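PDB 2CWR: chitinase, which probably hydrolyses chitin, with the crystallised part being the chitin-binding domain that recognises the polysaccharide. Local coordinates for residues G10-K15 with V27-D32; A23-T28 with D89-I94; V41-G46 with F81-P86. All blocks are in the same frame, centred on the assembly; numbering follows the deposited sequence.

Contact 1. Residues G10-K15 with V27-D32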
loop_
_atom_site.group_PDB
_atom_site.type_symbol
_atom_site.label_atom_id
_atom_site.label_comp_id
_atom_site.label_asym_id
_atom_site.label_seq_id
_atom_site.Cartn_x
_atom_site.Cartn_y
_atom_site.Cartn_z
ATOM N N GLY A 10 -8.393 -1.362 -13.400
ATOM C CA GLY A 10 -7.389 -2.131 -12.692
ATOM C C GLY A 10 -7.922 -2.620 -11.366
ATOM O O GLY A 10 -9.089 -2.399 -11.033
ATOM N N SER A 11 -7.071 -3.299 -10.609
ATOM C CA SER A 11 -7.477 -3.806 -9.307
ATOM C C SER A 11 -6.289 -3.885 -8.366
ATOM O O SER A 11 -5.133 -3.859 -8.791
ATOM C CB SER A 11 -8.102 -5.199 -9.444
ATOM O OG SER A 11 -7.127 -6.175 -9.776
ATOM N N LEU A 12 -6.586 -3.974 -7.078
ATOM C CA LEU A 12 -5.548 -4.087 -6.073
ATOM C C LEU A 12 -5.805 -5.332 -5.255
ATOM O O LEU A 12 -6.945 -5.638 -4.927
ATOM C CB LEU A 12 -5.547 -2.869 -5.135
ATOM C CG LEU A 12 -4.546 -2.907 -3.962
ATOM C CD1 LEU A 12 -4.215 -1.487 -3.527
ATOM C CD2 LEU A 12 -5.121 -3.709 -2.787
ATOM N N GLU A 13 -4.745 -6.071 -4.957
ATOM C CA GLU A 13 -4.887 -7.233 -4.102
ATOM C C GLU A 13 -3.773 -7.158 -3.076
ATOM O O GLU A 13 -2.688 -6.646 -3.352
ATOM C CB GLU A 13 -4.820 -8.548 -4.890
ATOM C CG GLU A 13 -3.610 -8.728 -5.776
ATOM C CD GLU A 13 -3.654 -10.054 -6.520
ATOM O OE1 GLU A 13 -3.458 -11.110 -5.879
ATOM O OE2 GLU A 13 -3.899 -10.035 -7.745
ATOM N N VAL A 14 -4.057 -7.632 -1.876
ATOM C CA VAL A 14 -3.057 -7.604 -0.831
ATOM C C VAL A 14 -3.161 -8.844 0.033
ATOM O O VAL A 14 -4.257 -9.283 0.393
ATOM C CB VAL A 14 -3.199 -6.336 0.047
ATOM C CG1 VAL A 14 -4.597 -6.255 0.642
ATOM C CG2 VAL A 14 -2.143 -6.349 1.150
ATOM N N LYS A 15 -2.002 -9.423 0.329
ATOM C CA LYS A 15 -1.906 -10.611 1.168
ATOM C C LYS A 15 -1.444 -10.104 2.530
ATOM O O LYS A 15 -0.441 -9.393 2.622
ATOM C CB LYS A 15 -0.866 -11.575 0.599
ATOM C CG LYS A 15 -0.784 -12.909 1.324
ATOM C CD LYS A 15 -1.875 -13.860 0.860
ATOM C CE LYS A 15 -1.550 -14.450 -0.508
ATOM N NZ LYS A 15 -1.284 -13.412 -1.545
ATOM N N VAL A 27 1.425 -6.282 -1.469
ATOM C CA VAL A 27 0.484 -5.727 -2.429
ATOM C C VAL A 27 0.830 -6.006 -3.884
ATOM O O VAL A 27 1.998 -5.982 -4.271
ATOM C CB VAL A 27 0.379 -4.186 -2.254
ATOM C CG1 VAL A 27 -0.669 -3.610 -3.195
ATOM C CG2 VAL A 27 0.048 -3.847 -0.799
ATOM N N THR A 28 -0.201 -6.280 -4.680
ATOM C CA THR A 28 -0.031 -6.505 -6.109
ATOM C C THR A 28 -1.062 -5.649 -6.817
ATOM O O THR A 28 -2.248 -5.696 -6.491
ATOM C CB THR A 28 -0.258 -7.971 -6.512
ATOM O OG1 THR A 28 0.705 -8.800 -5.857
ATOM C CG2 THR A 28 -0.103 -8.133 -8.026
ATOM N N LEU A 29 -0.602 -4.853 -7.776
ATOM C CA LEU A 29 -1.486 -3.984 -8.534
ATOM C C LEU A 29 -1.634 -4.540 -9.943
ATOM O O LEU A 29 -0.645 -4.725 -10.653
ATOM C CB LEU A 29 -0.910 -2.569 -8.606
ATOM C CG LEU A 29 -0.580 -1.885 -7.277
ATOM C CD1 LEU A 29 -0.071 -0.470 -7.539
ATOM C CD2 LEU A 29 -1.824 -1.841 -6.403
ATOM N N ASN A 30 -2.870 -4.816 -10.336
ATOM C CA ASN A 30 -3.148 -5.338 -11.666
ATOM C C ASN A 30 -3.689 -4.169 -12.475
ATOM O O ASN A 30 -4.874 -3.847 -12.413
ATOM C CB ASN A 30 -4.170 -6.468 -11.568
ATOM C CG ASN A 30 -3.709 -7.577 -10.637
ATOM O OD1 ASN A 30 -2.696 -8.229 -10.886
ATOM N ND2 ASN A 30 -4.446 -7.786 -9.553
ATOM N N LEU A 31 -2.798 -3.534 -13.229
ATOM C CA LEU A 31 -3.146 -2.364 -14.023
ATOM C C LEU A 31 -3.277 -2.650 -15.515
ATOM O O LEU A 31 -2.743 -3.638 -16.020
ATOM C CB LEU A 31 -2.088 -1.281 -13.801
ATOM C CG LEU A 31 -1.688 -1.081 -12.333
ATOM C CD1 LEU A 31 -0.608 -0.020 -12.226
ATOM C CD2 LEU A 31 -2.908 -0.687 -11.518
ATOM N N ASP A 32 -3.982 -1.766 -16.213
ATOM C CA ASP A 32 -4.185 -1.908 -17.649
ATOM C C ASP A 32 -3.081 -1.192 -18.421
ATOM O O ASP A 32 -3.233 -0.880 -19.600
ATOM C CB ASP A 32 -5.555 -1.345 -18.052
ATOM C CG ASP A 32 -5.667 0.154 -17.831
ATOM O OD1 ASP A 32 -4.694 0.769 -17.347
ATOM O OD2 ASP A 32 -6.736 0.724 -18.143
#
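The side-chain amide of Asn30 meets its partners in its own plane: ND2 gives one hydrogen to Glu13 OE2 at 2.9 Å and the other to Ser11 OG at 3.1 Å. The carboxylate is turned 61° against the amide and receives the nearly straight bond on the anti lone pair of OE2. Glu13 gets there with CG between its backbone N and carbonyl carbon (chi1 54°), which lays its chain beside Thr28, CG lying 3.5 Å from Thr28 CB. Beneath this polar row the strands form an antiparallel hairpin ladder, with Ser11–Asn30 and Glu13–Thr28 as hydrogen-bonded pairs; Thr28 N reaches Glu13 O at 2.8 Å. The opposite face is apolar. Leu12 sits in the angle between Val27 and Leu29, its CD1 3.8 Å from Leu29 CD2, while Val14 CG2 meets Val27 CG2 at 3.9 Å. Leu12 and Leu29 also touch Val39, on the other sheet of the sandwich. With Asn30 cut back to an alanine, Glu13 OE2 and Ser11 OG would probably lose their shared donor, and the carboxylate would be freer to swing. Since both partners accept from ND2, it is the NH2 end of the Asn30 amide that faces strand 10-15, and this holds the carboxylate over the hairpin.

Contact 2. Residues A23-T28 with D89-I94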
loop_
_atom_site.group_PDB
_atom_site.type_symbol
_atom_site.label_atom_id
_atom_site.label_comp_id
_atom_site.label_asym_id
_atom_site.label_seq_id
_atom_site.Cartn_x
_atom_site.Cartn_y
_atom_site.Cartn_z
ATOM N N ALA A 23 2.333 -6.840 11.270
ATOM C CA ALA A 23 1.733 -7.554 10.151
ATOM C C ALA A 23 2.392 -7.143 8.842
ATOM O O ALA A 23 2.785 -5.987 8.672
ATOM C CB ALA A 23 0.232 -7.267 10.093
ATOM N N GLU A 24 2.520 -8.097 7.926
ATOM C CA GLU A 24 3.117 -7.823 6.626
ATOM C C GLU A 24 2.036 -7.744 5.558
ATOM O O GLU A 24 1.124 -8.576 5.514
ATOM C CB GLU A 24 4.121 -8.911 6.232
ATOM C CG GLU A 24 4.774 -8.635 4.872
ATOM C CD GLU A 24 5.871 -9.622 4.509
ATOM O OE1 GLU A 24 6.522 -10.156 5.430
ATOM O OE2 GLU A 24 6.096 -9.846 3.296
ATOM N N TYR A 25 2.154 -6.736 4.701
ATOM C CA TYR A 25 1.220 -6.524 3.612
ATOM C C TYR A 25 1.962 -6.618 2.283
ATOM O O TYR A 25 2.831 -5.798 1.987
ATOM C CB TYR A 25 0.559 -5.148 3.742
ATOM C CG TYR A 25 -0.298 -5.016 4.981
ATOM C CD1 TYR A 25 0.276 -4.799 6.235
ATOM C CD2 TYR A 25 -1.683 -5.161 4.905
ATOM C CE1 TYR A 25 -0.512 -4.734 7.385
ATOM C CE2 TYR A 25 -2.479 -5.096 6.048
ATOM C CZ TYR A 25 -1.886 -4.884 7.282
ATOM O OH TYR A 25 -2.670 -4.823 8.413
ATOM N N ASP A 26 1.624 -7.634 1.495
ATOM C CA ASP A 26 2.239 -7.844 0.184
ATOM C C ASP A 26 1.191 -7.423 -0.833
ATOM O O ASP A 26 0.194 -8.118 -1.032
ATOM C CB ASP A 26 2.592 -9.319 -0.000
ATOM C CG ASP A 26 3.676 -9.781 0.958
ATOM O OD1 ASP A 26 3.695 -10.979 1.307
ATOM O OD2 ASP A 26 4.514 -8.946 1.353
ATOM N N VAL A 27 1.425 -6.282 -1.469
ATOM C CA VAL A 27 0.484 -5.727 -2.429
ATOM C C VAL A 27 0.830 -6.006 -3.884
ATOM O O VAL A 27 1.998 -5.982 -4.271
ATOM C CB VAL A 27 0.379 -4.186 -2.254
ATOM C CG1 VAL A 27 -0.669 -3.610 -3.195
ATOM C CG2 VAL A 27 0.048 -3.847 -0.799
ATOM N N THR A 28 -0.201 -6.280 -4.680
ATOM C CA THR A 28 -0.031 -6.505 -6.109
ATOM C C THR A 28 -1.062 -5.649 -6.817
ATOM O O THR A 28 -2.248 -5.696 -6.491
ATOM C CB THR A 28 -0.258 -7.971 -6.512
ATOM O OG1 THR A 28 0.705 -8.800 -5.857
ATOM C CG2 THR A 28 -0.103 -8.133 -8.026
ATOM N N ASP A 89 -6.439 -5.541 13.675
ATOM C CA ASP A 89 -6.063 -5.071 12.340
ATOM C C ASP A 89 -5.178 -3.832 12.429
ATOM O O ASP A 89 -5.527 -2.856 13.095
ATOM C CB ASP A 89 -7.307 -4.753 11.508
ATOM C CG ASP A 89 -8.149 -5.980 11.230
ATOM O OD1 ASP A 89 -7.570 -7.079 11.105
ATOM O OD2 ASP A 89 -9.385 -5.843 11.122
ATOM N N LYS A 90 -4.034 -3.884 11.750
ATOM C CA LYS A 90 -3.069 -2.788 11.750
ATOM C C LYS A 90 -3.416 -1.716 10.725
ATOM O O LYS A 90 -2.975 -0.571 10.835
ATOM C CB LYS A 90 -1.669 -3.331 11.444
ATOM C CG LYS A 90 -1.222 -4.466 12.349
ATOM C CD LYS A 90 -1.031 -3.990 13.778
ATOM C CE LYS A 90 -0.595 -5.129 14.689
ATOM N NZ LYS A 90 -1.626 -6.199 14.775
ATOM N N VAL A 91 -4.201 -2.100 9.723
ATOM C CA VAL A 91 -4.599 -1.189 8.658
ATOM C C VAL A 91 -6.114 -1.180 8.498
ATOM O O VAL A 91 -6.761 -2.221 8.604
ATOM C CB VAL A 91 -3.936 -1.608 7.325
ATOM C CG1 VAL A 91 -4.471 -0.776 6.180
ATOM C CG2 VAL A 91 -2.426 -1.453 7.435
ATOM N N GLU A 92 -6.676 -0.003 8.244
ATOM C CA GLU A 92 -8.120 0.131 8.084
ATOM C C GLU A 92 -8.529 0.195 6.622
ATOM O O GLU A 92 -9.629 -0.226 6.256
ATOM C CB GLU A 92 -8.617 1.389 8.799
ATOM C CG GLU A 92 -8.137 1.507 10.233
ATOM C CD GLU A 92 -8.782 2.660 10.966
ATOM O OE1 GLU A 92 -9.291 3.582 10.291
ATOM O OE2 GLU A 92 -8.769 2.649 12.215
ATOM N N GLU A 93 -7.643 0.722 5.786
ATOM C CA GLU A 93 -7.948 0.842 4.371
ATOM C C GLU A 93 -6.700 0.902 3.501
ATOM O O GLU A 93 -5.694 1.499 3.878
ATOM C CB GLU A 93 -8.790 2.099 4.133
ATOM C CG GLU A 93 -9.213 2.301 2.688
ATOM C CD GLU A 93 -10.010 3.578 2.486
ATOM O OE1 GLU A 93 -11.070 3.728 3.132
ATOM O OE2 GLU A 93 -9.577 4.430 1.678
ATOM N N ILE A 94 -6.780 0.264 2.339
ATOM C CA ILE A 94 -5.687 0.261 1.371
ATOM C C ILE A 94 -6.377 0.548 0.050
ATOM O O ILE A 94 -7.134 -0.283 -0.463
ATOM C CB ILE A 94 -4.973 -1.098 1.312
ATOM C CG1 ILE A 94 -4.355 -1.415 2.680
ATOM C CG2 ILE A 94 -3.888 -1.057 0.242
ATOM C CD1 ILE A 94 -3.684 -2.784 2.761
HETATM O O HOH W 1 -3.293 -6.622 10.593
HETATM O O HOH W 2 -5.303 -5.054 8.292
#
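Tyr25 reaches from strand 22-31 across to residues 90-94, and its atoms can be taken in order. CB, with CG anti to the carbonyl carbon (chi1 -64°), sets the ring off toward the opposing segment and itself packs on Val14. Next, CD2 meets Ile94 CD1 at 3.8 Å, the two side chains inclined to each other. Farther along, the methyl CG2 of Val91 lies over one face of the ring, touching CE1 and CE2 and coming to 3.5 Å from CZ. Here the tyrosine spans the interior of a beta-sandwich: strand 22-31 belongs to one antiparallel sheet and strand 91-98 to the other, the latter broken by a classic beta bulge in which Glu92 and Glu93 both face Lys42. At the tip, Lys90 CB stands at the ring's edge, 3.5 Å from Tyr25 OH. Two waters hydrogen-bond to that hydroxyl: water 2, in the ring plane at 2.6 Å, donates to Val91 O, and water 1, at 2.9 Å, accepts from Lys90 N. They thus tie the buried phenol to the backbone opposite. Lys90 CG also packs on Ala23 CB at 3.9 Å, after which its bent chain carries NZ away to Gly88 O, Gly20 O and a salt bridge with Asp18.

Contact 3. Residues V41-G46 with F81-P86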
loop_
_atom_site.group_PDB
_atom_site.type_symbol
_atom_site.label_atom_id
_atom_site.label_comp_id
_atom_site.label_asym_id
_atom_site.label_seq_id
_atom_site.Cartn_x
_atom_site.Cartn_y
_atom_site.Cartn_z
ATOM N N VAL A 41 -2.829 4.333 2.324
ATOM C CA VAL A 41 -3.081 3.412 3.416
ATOM C C VAL A 41 -3.482 4.149 4.685
ATOM O O VAL A 41 -2.748 5.009 5.163
ATOM C CB VAL A 41 -1.824 2.564 3.718
ATOM C CG1 VAL A 41 -2.056 1.697 4.945
ATOM C CG2 VAL A 41 -1.479 1.692 2.511
ATOM N N LYS A 42 -4.654 3.819 5.218
ATOM C CA LYS A 42 -5.110 4.440 6.455
ATOM C C LYS A 42 -4.750 3.465 7.562
ATOM O O LYS A 42 -5.256 2.342 7.601
ATOM C CB LYS A 42 -6.622 4.682 6.433
ATOM C CG LYS A 42 -7.129 5.477 7.636
ATOM C CD LYS A 42 -8.631 5.686 7.589
ATOM C CE LYS A 42 -9.091 6.655 8.676
ATOM N NZ LYS A 42 -8.684 6.217 10.042
ATOM N N LEU A 43 -3.860 3.897 8.447
ATOM C CA LEU A 43 -3.391 3.066 9.546
ATOM C C LEU A 43 -4.367 3.033 10.715
ATOM O O LEU A 43 -5.116 3.984 10.941
ATOM C CB LEU A 43 -2.039 3.581 10.038
ATOM C CG LEU A 43 -0.917 3.617 8.997
ATOM C CD1 LEU A 43 0.255 4.430 9.524
ATOM C CD2 LEU A 43 -0.498 2.196 8.665
ATOM N N ALA A 44 -4.358 1.929 11.450
ATOM C CA ALA A 44 -5.218 1.798 12.617
ATOM C C ALA A 44 -4.603 2.668 13.708
ATOM O O ALA A 44 -3.436 3.056 13.617
ATOM C CB ALA A 44 -5.274 0.351 13.076
ATOM N N PRO A 45 -5.375 2.985 14.757
ATOM C CA PRO A 45 -4.857 3.816 15.847
ATOM C C PRO A 45 -3.557 3.262 16.426
ATOM O O PRO A 45 -3.448 2.063 16.692
ATOM C CB PRO A 45 -5.995 3.791 16.865
ATOM C CG PRO A 45 -7.206 3.675 16.007
ATOM C CD PRO A 45 -6.785 2.629 14.998
ATOM N N GLY A 46 -2.569 4.136 16.600
ATOM C CA GLY A 46 -1.295 3.725 17.165
ATOM C C GLY A 46 -0.390 2.873 16.292
ATOM O O GLY A 46 0.658 2.413 16.748
ATOM N N PHE A 81 4.930 -3.809 2.701
ATOM C CA PHE A 81 5.330 -3.071 3.884
ATOM C C PHE A 81 4.897 -3.810 5.133
ATOM O O PHE A 81 4.037 -4.693 5.086
ATOM C CB PHE A 81 4.728 -1.657 3.857
ATOM C CG PHE A 81 3.228 -1.627 3.720
ATOM C CD1 PHE A 81 2.415 -1.500 4.842
ATOM C CD2 PHE A 81 2.626 -1.721 2.465
ATOM C CE1 PHE A 81 1.026 -1.466 4.719
ATOM C CE2 PHE A 81 1.238 -1.686 2.334
ATOM C CZ PHE A 81 0.438 -1.559 3.464
ATOM N N ILE A 82 5.521 -3.455 6.247
ATOM C CA ILE A 82 5.217 -4.065 7.530
ATOM C C ILE A 82 4.685 -2.970 8.438
ATOM O O ILE A 82 5.218 -1.860 8.466
ATOM C CB ILE A 82 6.485 -4.704 8.143
ATOM C CG1 ILE A 82 6.881 -5.935 7.318
ATOM C CG2 ILE A 82 6.245 -5.060 9.607
ATOM C CD1 ILE A 82 8.151 -6.619 7.789
ATOM N N VAL A 83 3.615 -3.277 9.158
ATOM C CA VAL A 83 3.012 -2.307 10.056
ATOM C C VAL A 83 3.045 -2.837 11.476
ATOM O O VAL A 83 2.671 -3.983 11.731
ATOM C CB VAL A 83 1.542 -2.018 9.668
ATOM C CG1 VAL A 83 0.944 -0.987 10.615
ATOM C CG2 VAL A 83 1.469 -1.510 8.237
ATOM N N ASN A 84 3.506 -2.000 12.395
ATOM C CA ASN A 84 3.574 -2.372 13.800
ATOM C C ASN A 84 2.503 -1.586 14.531
ATOM O O ASN A 84 2.221 -0.442 14.185
ATOM C CB ASN A 84 4.952 -2.033 14.376
ATOM C CG ASN A 84 6.077 -2.768 13.670
ATOM O OD1 ASN A 84 6.980 -2.146 13.101
ATOM N ND2 ASN A 84 6.033 -4.095 13.702
ATOM N N GLY A 85 1.894 -2.195 15.541
ATOM C CA GLY A 85 0.867 -1.487 16.274
ATOM C C GLY A 85 0.108 -2.354 17.252
ATOM O O GLY A 85 0.520 -3.476 17.551
ATOM N N PRO A 86 -1.021 -1.849 17.765
ATOM C CA PRO A 86 -1.855 -2.579 18.726
ATOM C C PRO A 86 -2.395 -3.877 18.136
ATOM O O PRO A 86 -2.583 -3.985 16.925
ATOM C CB PRO A 86 -2.982 -1.592 19.026
ATOM C CG PRO A 86 -2.360 -0.252 18.765
ATOM C CD PRO A 86 -1.575 -0.511 17.505
HETATM O O HOH W 3 3.442 2.133 16.205
#
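Val41 and Phe81 approach from opposite directions, one from each sheet of the sandwich, and meet where Val41 CG2 comes to 3.9 Å from Phe81 CZ. The methyl arrives obliquely at the far end of the ring. Phe81 holds CG between its backbone N and carbonyl carbon (chi1 56°), which swings the ring inward and brings its edge against the next inward-pointing residue of its own strand: Val83 CG2 lies in the ring plane, 3.5 Å from Phe81 CD1. The other methyl of that valine is turned to the opposite segment, where Val83 CG1 and Leu43 CD2 touch at 4.0 Å with the two side chains slanting across one another. Leu43 gets there by its end, since its CB is not aimed at the partner; a single methyl makes the contact.

The two segments run in roughly the same direction, 33° apart, and draw together as they go. The CA atoms of Val41 and Phe81 are 10.6 Å apart, those of Gly46 and Gly85 only 5.7 Å. Where they close, the packing is of a proline ring on a backbone carbonyl: CD and CG of Pro86 sit against Pro45 O, each at 3.3 Å. Water 3 donates to Gly46 O at 2.9 Å and, weakly, to Asn84 O.

In the fold, strand 38-43 runs between strands 63-68 and 91-98 in one sheet, and strand 76-84 between 22-31 and 48-53 in the other. In the interior, Phe81 stacks on Phe66 of the other sheet and meets the ring of Tyr25 on the neighbouring strand of its own.

Contact 1 lies at the surface and within one sheet: it is a hairpin ladder, rich in hydrogen bonds, with polar side chains on one face. Contacts 2 and 3 instead bridge the two sheets, so their chemistry is mainly apolar packing, with waters serving the polar atoms. Contact 2 is buried; contact 3 begins in the core and ends among exposed turns. Contacts 1 and 2 share strand 22-31 and its residues Val27 and Thr28, and Leu12 packs on Ile94 between them. Contacts 2 and 3, with centres about 8 Å apart, are joined by the Glu92–Lys42 salt bridge. Contact 1 is about 20 Å from contact 3, centre to centre, yet Val27 still touches Phe81.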